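Local coordinates for protein polyketide synthase PksL (Bacillus subtilis, PDB 5E1V) that probably dehydrates beta-hydroxyacyl intermediates through its dehydratase domain during trans-AT polyketide assembly of bacillaene, at residues A[49-62]-A[216-228]. Sequence-based numbering, arbitrary orientation.
Sequences CSELQLRNLSIYQP and LPLFYESFSASAL
Cys49 SG packs 3.9 Å from Leu228 CD2, closing one end of the antiparallel pairing that joins strands 53-59 and 215-225, each from one of the two hotdog folds of this monomeric dehydratase domain. Between the 3-10 turn at 49-51 and the strand, a water spaces the chains: it accepts from Ala225 N and lies close to Cys49 O and Leu52 O, the latter contact being doubtfully short. Leu54 and Phe223 then exchange two N-H to O bonds, and Leu54 CB lies 4.0 Å from Phe223 CB. Both side chains are apolar, as suits a face packed on helix 34-44, where Leu54 meets Tyr39 and Phe223 meets Ile35.

Opposite Tyr220 the strand carries an extra residue, a G1 beta bulge; Asn56 takes the left-handed backbone shape (phi 53°), which asparagine tolerates better than most residues other than glycine. The Asn56 N-H reaches Glu221 O at 2.9 Å. With CG anti to the backbone N (chi1 -167°), Leu57 lays CD2 over one face of the Tyr220 ring in a CH-pi contact, 4.0 Å from the centroid. A tyrosine suits this buried place because its OH hydrogen-bonds to Gly31 O. On the other face of the strands, Phe219 lies alongside Asn56, its CE1 3.7 Å from Asn56 CA, while Ser58 OG sits at the ring edge, 3.6 Å from Phe219 CD1. An alanine in place of Phe219 is likely to uncover the Asn56 backbone and leave Ser58 without its aromatic neighbour. Ile59 donates a nearly straight bond to Leu218 O (174° at the hydrogen), and its terminal methyl, CD1, packs 3.8 Å from Pro217 CB.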
loop_
_atom_site.group_PDB
_atom_site.type_symbol
_atom_site.label_atom_id
_atom_site.label_comp_id
_atom_site.label_asym_id
_atom_site.label_seq_id
_atom_site.Cartn_x
_atom_site.Cartn_y
_atom_site.Cartn_z
ATOM N N CYS A 49 11.046 -1.776 12.360
ATOM C CA CYS A 49 10.135 -2.523 11.450
ATOM C C CYS A 49 10.361 -4.020 11.527
ATOM O O CYS A 49 9.451 -4.813 11.428
ATOM C CB CYS A 49 10.252 -2.001 9.998
ATOM S SG CYS A 49 11.733 -2.458 9.110
ATOM N N SER A 50 11.587 -4.425 11.802
ATOM C CA SER A 50 11.880 -5.866 11.820
ATOM C C SER A 50 11.310 -6.580 13.095
ATOM O O SER A 50 11.122 -7.807 13.117
ATOM C CB SER A 50 13.364 -6.074 11.615
ATOM O OG SER A 50 14.021 -5.698 12.808
ATOM N N GLU A 51 10.929 -5.811 14.098
ATOM C CA GLU A 51 10.320 -6.372 15.323
ATOM C C GLU A 51 8.869 -6.747 15.222
ATOM O O GLU A 51 8.343 -7.364 16.121
ATOM C CB GLU A 51 10.375 -5.341 16.444
ATOM C CG GLU A 51 11.771 -4.900 16.816
ATOM C CD GLU A 51 11.701 -3.912 17.946
ATOM O OE1 GLU A 51 11.044 -4.244 18.955
ATOM O OE2 GLU A 51 12.266 -2.815 17.810
ATOM N N LEU A 52 8.197 -6.308 14.160
ATOM C CA LEU A 52 6.769 -6.232 14.137
ATOM C C LEU A 52 6.272 -7.099 12.969
ATOM O O LEU A 52 7.073 -7.487 12.048
ATOM C CB LEU A 52 6.359 -4.791 13.915
ATOM C CG LEU A 52 6.998 -3.777 14.841
ATOM C CD1 LEU A 52 6.612 -2.340 14.484
ATOM C CD2 LEU A 52 6.583 -4.124 16.250
ATOM N N GLN A 53 5.037 -7.558 13.098
ATOM C CA GLN A 53 4.270 -8.063 11.969
ATOM C C GLN A 53 2.892 -7.436 12.059
ATOM O O GLN A 53 2.229 -7.611 13.060
ATOM C CB GLN A 53 4.085 -9.596 12.002
ATOM C CG GLN A 53 3.227 -10.063 10.838
ATOM C CD GLN A 53 2.813 -11.544 10.979
ATOM O OE1 GLN A 53 2.901 -12.120 12.048
ATOM N NE2 GLN A 53 2.293 -12.111 9.912
ATOM N N LEU A 54 2.473 -6.774 10.990
ATOM C CA LEU A 54 1.154 -6.177 10.867
ATOM C C LEU A 54 0.250 -7.332 10.383
ATOM O O LEU A 54 0.638 -8.097 9.490
ATOM C CB LEU A 54 1.201 -5.093 9.811
ATOM C CG LEU A 54 -0.149 -4.308 9.620
ATOM C CD1 LEU A 54 -0.616 -3.526 10.832
ATOM C CD2 LEU A 54 0.080 -3.345 8.451
ATOM N N ARG A 55 -0.873 -7.489 11.052
ATOM C CA ARG A 55 -1.818 -8.526 10.649
ATOM C C ARG A 55 -3.255 -8.109 10.588
ATOM O O ARG A 55 -3.682 -7.292 11.373
ATOM C CB ARG A 55 -1.744 -9.749 11.604
ATOM C CG ARG A 55 -0.411 -10.473 11.686
ATOM C CD ARG A 55 -0.499 -11.604 12.701
ATOM N NE ARG A 55 -1.048 -12.828 12.126
ATOM C CZ ARG A 55 -1.143 -13.984 12.784
ATOM N NH1 ARG A 55 -0.734 -14.081 14.060
ATOM N NH2 ARG A 55 -1.624 -15.061 12.161
ATOM N N ASN A 56 -3.987 -8.723 9.656
ATOM C CA ASN A 56 -5.444 -8.662 9.545
ATOM C C ASN A 56 -5.929 -7.236 9.523
ATOM O O ASN A 56 -6.694 -6.855 10.376
ATOM C CB ASN A 56 -6.073 -9.433 10.728
ATOM C CG ASN A 56 -5.689 -10.918 10.687
ATOM O OD1 ASN A 56 -5.246 -11.479 9.622
ATOM N ND2 ASN A 56 -5.736 -11.532 11.831
ATOM N N LEU A 57 -5.337 -6.426 8.643
ATOM C CA LEU A 57 -5.812 -5.067 8.410
ATOM C C LEU A 57 -7.044 -5.080 7.583
ATOM O O LEU A 57 -7.074 -5.682 6.516
ATOM C CB LEU A 57 -4.710 -4.206 7.669
ATOM C CG LEU A 57 -5.013 -2.736 7.666
ATOM C CD1 LEU A 57 -3.853 -1.720 7.871
ATOM C CD2 LEU A 57 -5.731 -2.392 6.312
ATOM N N SER A 58 -8.102 -4.431 8.061
ATOM C CA SER A 58 -9.312 -4.252 7.316
ATOM C C SER A 58 -9.618 -2.812 7.078
ATOM O O SER A 58 -9.573 -2.065 7.989
ATOM C CB SER A 58 -10.504 -4.798 8.126
ATOM O OG SER A 58 -10.429 -6.136 8.056
ATOM N N ILE A 59 -9.976 -2.514 5.847
ATOM C CA ILE A 59 -10.516 -1.217 5.404
ATOM C C ILE A 59 -12.017 -1.279 5.307
ATOM O O ILE A 59 -12.557 -2.089 4.574
ATOM C CB ILE A 59 -9.829 -0.735 4.152
ATOM C CG1 ILE A 59 -8.307 -0.650 4.420
ATOM C CG2 ILE A 59 -10.369 0.612 3.639
ATOM C CD1 ILE A 59 -7.583 -0.275 3.134
ATOM N N TYR A 60 -12.657 -0.403 6.060
ATOM C CA TYR A 60 -14.139 -0.316 6.187
ATOM C C TYR A 60 -14.700 0.626 5.147
ATOM O O TYR A 60 -15.743 0.359 4.605
ATOM C CB TYR A 60 -14.561 0.062 7.603
ATOM C CG TYR A 60 -14.263 -1.077 8.472
ATOM C CD1 TYR A 60 -15.203 -2.097 8.614
ATOM C CD2 TYR A 60 -12.992 -1.267 8.978
ATOM C CE1 TYR A 60 -14.892 -3.217 9.307
ATOM C CE2 TYR A 60 -12.697 -2.353 9.704
ATOM C CZ TYR A 60 -13.640 -3.347 9.826
ATOM O OH TYR A 60 -13.285 -4.459 10.505
ATOM N N GLN A 61 -13.965 1.697 4.815
ATOM C CA GLN A 61 -14.363 2.622 3.814
ATOM C C GLN A 61 -13.174 3.453 3.357
ATOM O O GLN A 61 -12.276 3.615 4.101
ATOM C CB GLN A 61 -15.495 3.566 4.309
ATOM C CG GLN A 61 -15.158 4.460 5.465
ATOM C CD GLN A 61 -16.382 4.966 6.206
ATOM O OE1 GLN A 61 -17.159 5.755 5.673
ATOM N NE2 GLN A 61 -16.540 4.558 7.441
ATOM N N PRO A 62 -13.241 4.026 2.142
ATOM C CA PRO A 62 -12.176 4.920 1.659
ATOM C C PRO A 62 -12.106 6.216 2.405
ATOM O O PRO A 62 -13.140 6.760 2.852
ATOM C CB PRO A 62 -12.486 5.086 0.170
ATOM C CG PRO A 62 -13.398 3.960 -0.161
ATOM C CD PRO A 62 -14.205 3.733 1.063
ATOM N N LEU A 216 -10.813 -1.835 -4.986
ATOM C CA LEU A 216 -10.092 -1.055 -3.941
ATOM C C LEU A 216 -9.663 -1.964 -2.812
ATOM O O LEU A 216 -10.268 -3.043 -2.596
ATOM C CB LEU A 216 -10.996 0.026 -3.405
ATOM C CG LEU A 216 -11.303 1.119 -4.447
ATOM C CD1 LEU A 216 -12.187 2.164 -3.787
ATOM C CD2 LEU A 216 -10.076 1.765 -5.091
ATOM N N PRO A 217 -8.617 -1.563 -2.084
ATOM C CA PRO A 217 -8.218 -2.380 -0.961
ATOM C C PRO A 217 -9.300 -2.599 0.097
ATOM O O PRO A 217 -10.135 -1.715 0.389
ATOM C CB PRO A 217 -7.027 -1.594 -0.375
ATOM C CG PRO A 217 -6.353 -1.022 -1.593
ATOM C CD PRO A 217 -7.569 -0.545 -2.400
ATOM N N LEU A 218 -9.285 -3.826 0.596
ATOM C CA LEU A 218 -10.221 -4.322 1.584
ATOM C C LEU A 218 -9.486 -4.918 2.800
ATOM O O LEU A 218 -9.845 -4.631 3.894
ATOM C CB LEU A 218 -11.082 -5.416 0.983
ATOM C CG LEU A 218 -12.034 -6.066 2.037
ATOM C CD1 LEU A 218 -13.107 -5.114 2.567
ATOM C CD2 LEU A 218 -12.676 -7.393 1.583
ATOM N N PHE A 219 -8.535 -5.777 2.556
ATOM C CA PHE A 219 -7.868 -6.605 3.584
ATOM C C PHE A 219 -6.433 -7.039 3.248
ATOM O O PHE A 219 -6.152 -7.483 2.121
ATOM C CB PHE A 219 -8.725 -7.878 3.838
ATOM C CG PHE A 219 -8.223 -8.789 4.935
ATOM C CD1 PHE A 219 -8.597 -8.615 6.245
ATOM C CD2 PHE A 219 -7.529 -9.939 4.604
ATOM C CE1 PHE A 219 -8.174 -9.505 7.239
ATOM C CE2 PHE A 219 -7.110 -10.830 5.574
ATOM C CZ PHE A 219 -7.383 -10.603 6.905
ATOM N N TYR A 220 -5.548 -7.005 4.285
ATOM C CA TYR A 220 -4.195 -7.480 4.237
ATOM C C TYR A 220 -4.106 -8.550 5.278
ATOM O O TYR A 220 -4.325 -8.251 6.420
ATOM C CB TYR A 220 -3.071 -6.401 4.577
ATOM C CG TYR A 220 -3.217 -5.057 3.916
ATOM C CD1 TYR A 220 -3.904 -4.958 2.725
ATOM C CD2 TYR A 220 -2.696 -3.845 4.508
ATOM C CE1 TYR A 220 -4.135 -3.748 2.102
ATOM C CE2 TYR A 220 -2.968 -2.608 3.884
ATOM C CZ TYR A 220 -3.672 -2.580 2.681
ATOM O OH TYR A 220 -4.019 -1.455 1.919
ATOM N N GLU A 221 -3.691 -9.766 4.920
ATOM C CA GLU A 221 -3.499 -10.828 5.907
ATOM C C GLU A 221 -2.304 -10.499 6.838
ATOM O O GLU A 221 -2.373 -10.504 8.098
ATOM C CB GLU A 221 -3.282 -12.186 5.208
ATOM C CG GLU A 221 -3.027 -13.267 6.239
ATOM C CD GLU A 221 -3.112 -14.656 5.666
ATOM O OE1 GLU A 221 -4.039 -14.927 4.887
ATOM O OE2 GLU A 221 -2.223 -15.459 6.002
ATOM N N SER A 222 -1.205 -10.127 6.195
ATOM C CA SER A 222 0.022 -9.750 6.908
ATOM C C SER A 222 0.986 -8.922 6.081
ATOM O O SER A 222 1.025 -8.980 4.846
ATOM C CB SER A 222 0.828 -10.979 7.379
ATOM O OG SER A 222 1.073 -11.819 6.351
ATOM N N PHE A 223 1.780 -8.194 6.832
ATOM C CA PHE A 223 2.893 -7.467 6.331
ATOM C C PHE A 223 4.005 -7.648 7.295
ATOM O O PHE A 223 3.849 -7.479 8.496
ATOM C CB PHE A 223 2.606 -5.941 6.166
ATOM C CG PHE A 223 3.729 -5.238 5.533
ATOM C CD1 PHE A 223 3.902 -5.304 4.194
ATOM C CD2 PHE A 223 4.606 -4.565 6.257
ATOM C CE1 PHE A 223 4.939 -4.617 3.552
ATOM C CE2 PHE A 223 5.644 -3.870 5.676
ATOM C CZ PHE A 223 5.821 -3.922 4.315
ATOM N N SER A 224 5.162 -7.920 6.736
ATOM C CA SER A 224 6.368 -8.191 7.481
ATOM C C SER A 224 7.497 -7.592 6.665
ATOM O O SER A 224 7.484 -7.775 5.448
ATOM C CB SER A 224 6.575 -9.727 7.555
ATOM O OG SER A 224 7.691 -9.868 8.389
ATOM N N ALA A 225 8.472 -7.005 7.319
ATOM C CA ALA A 225 9.585 -6.312 6.676
ATOM C C ALA A 225 10.857 -6.328 7.573
ATOM O O ALA A 225 10.788 -6.098 8.791
ATOM C CB ALA A 225 9.183 -4.867 6.356
ATOM N N SER A 226 11.962 -6.721 6.952
ATOM C CA SER A 226 13.312 -6.709 7.553
ATOM C C SER A 226 14.063 -5.400 7.223
ATOM O O SER A 226 15.104 -5.146 7.764
ATOM C CB SER A 226 14.139 -7.927 7.042
ATOM O OG SER A 226 14.381 -7.899 5.626
ATOM N N ALA A 227 13.557 -4.585 6.297
ATOM C CA ALA A 227 14.216 -3.323 5.937
ATOM C C ALA A 227 13.161 -2.369 5.326
ATOM O O ALA A 227 12.070 -2.752 4.903
ATOM C CB ALA A 227 15.375 -3.537 4.970
ATOM N N LEU A 228 13.466 -1.098 5.394
ATOM C CA LEU A 228 12.586 -0.076 4.849
ATOM C C LEU A 228 12.502 -0.119 3.341
ATOM O O LEU A 228 13.455 -0.539 2.634
ATOM C CB LEU A 228 13.146 1.279 5.283
ATOM C CG LEU A 228 13.303 1.585 6.764
ATOM C CD1 LEU A 228 13.447 3.125 7.002
ATOM C CD2 LEU A 228 12.126 1.113 7.636
HETATM O O HOH W 1 7.736 -6.267 9.923
#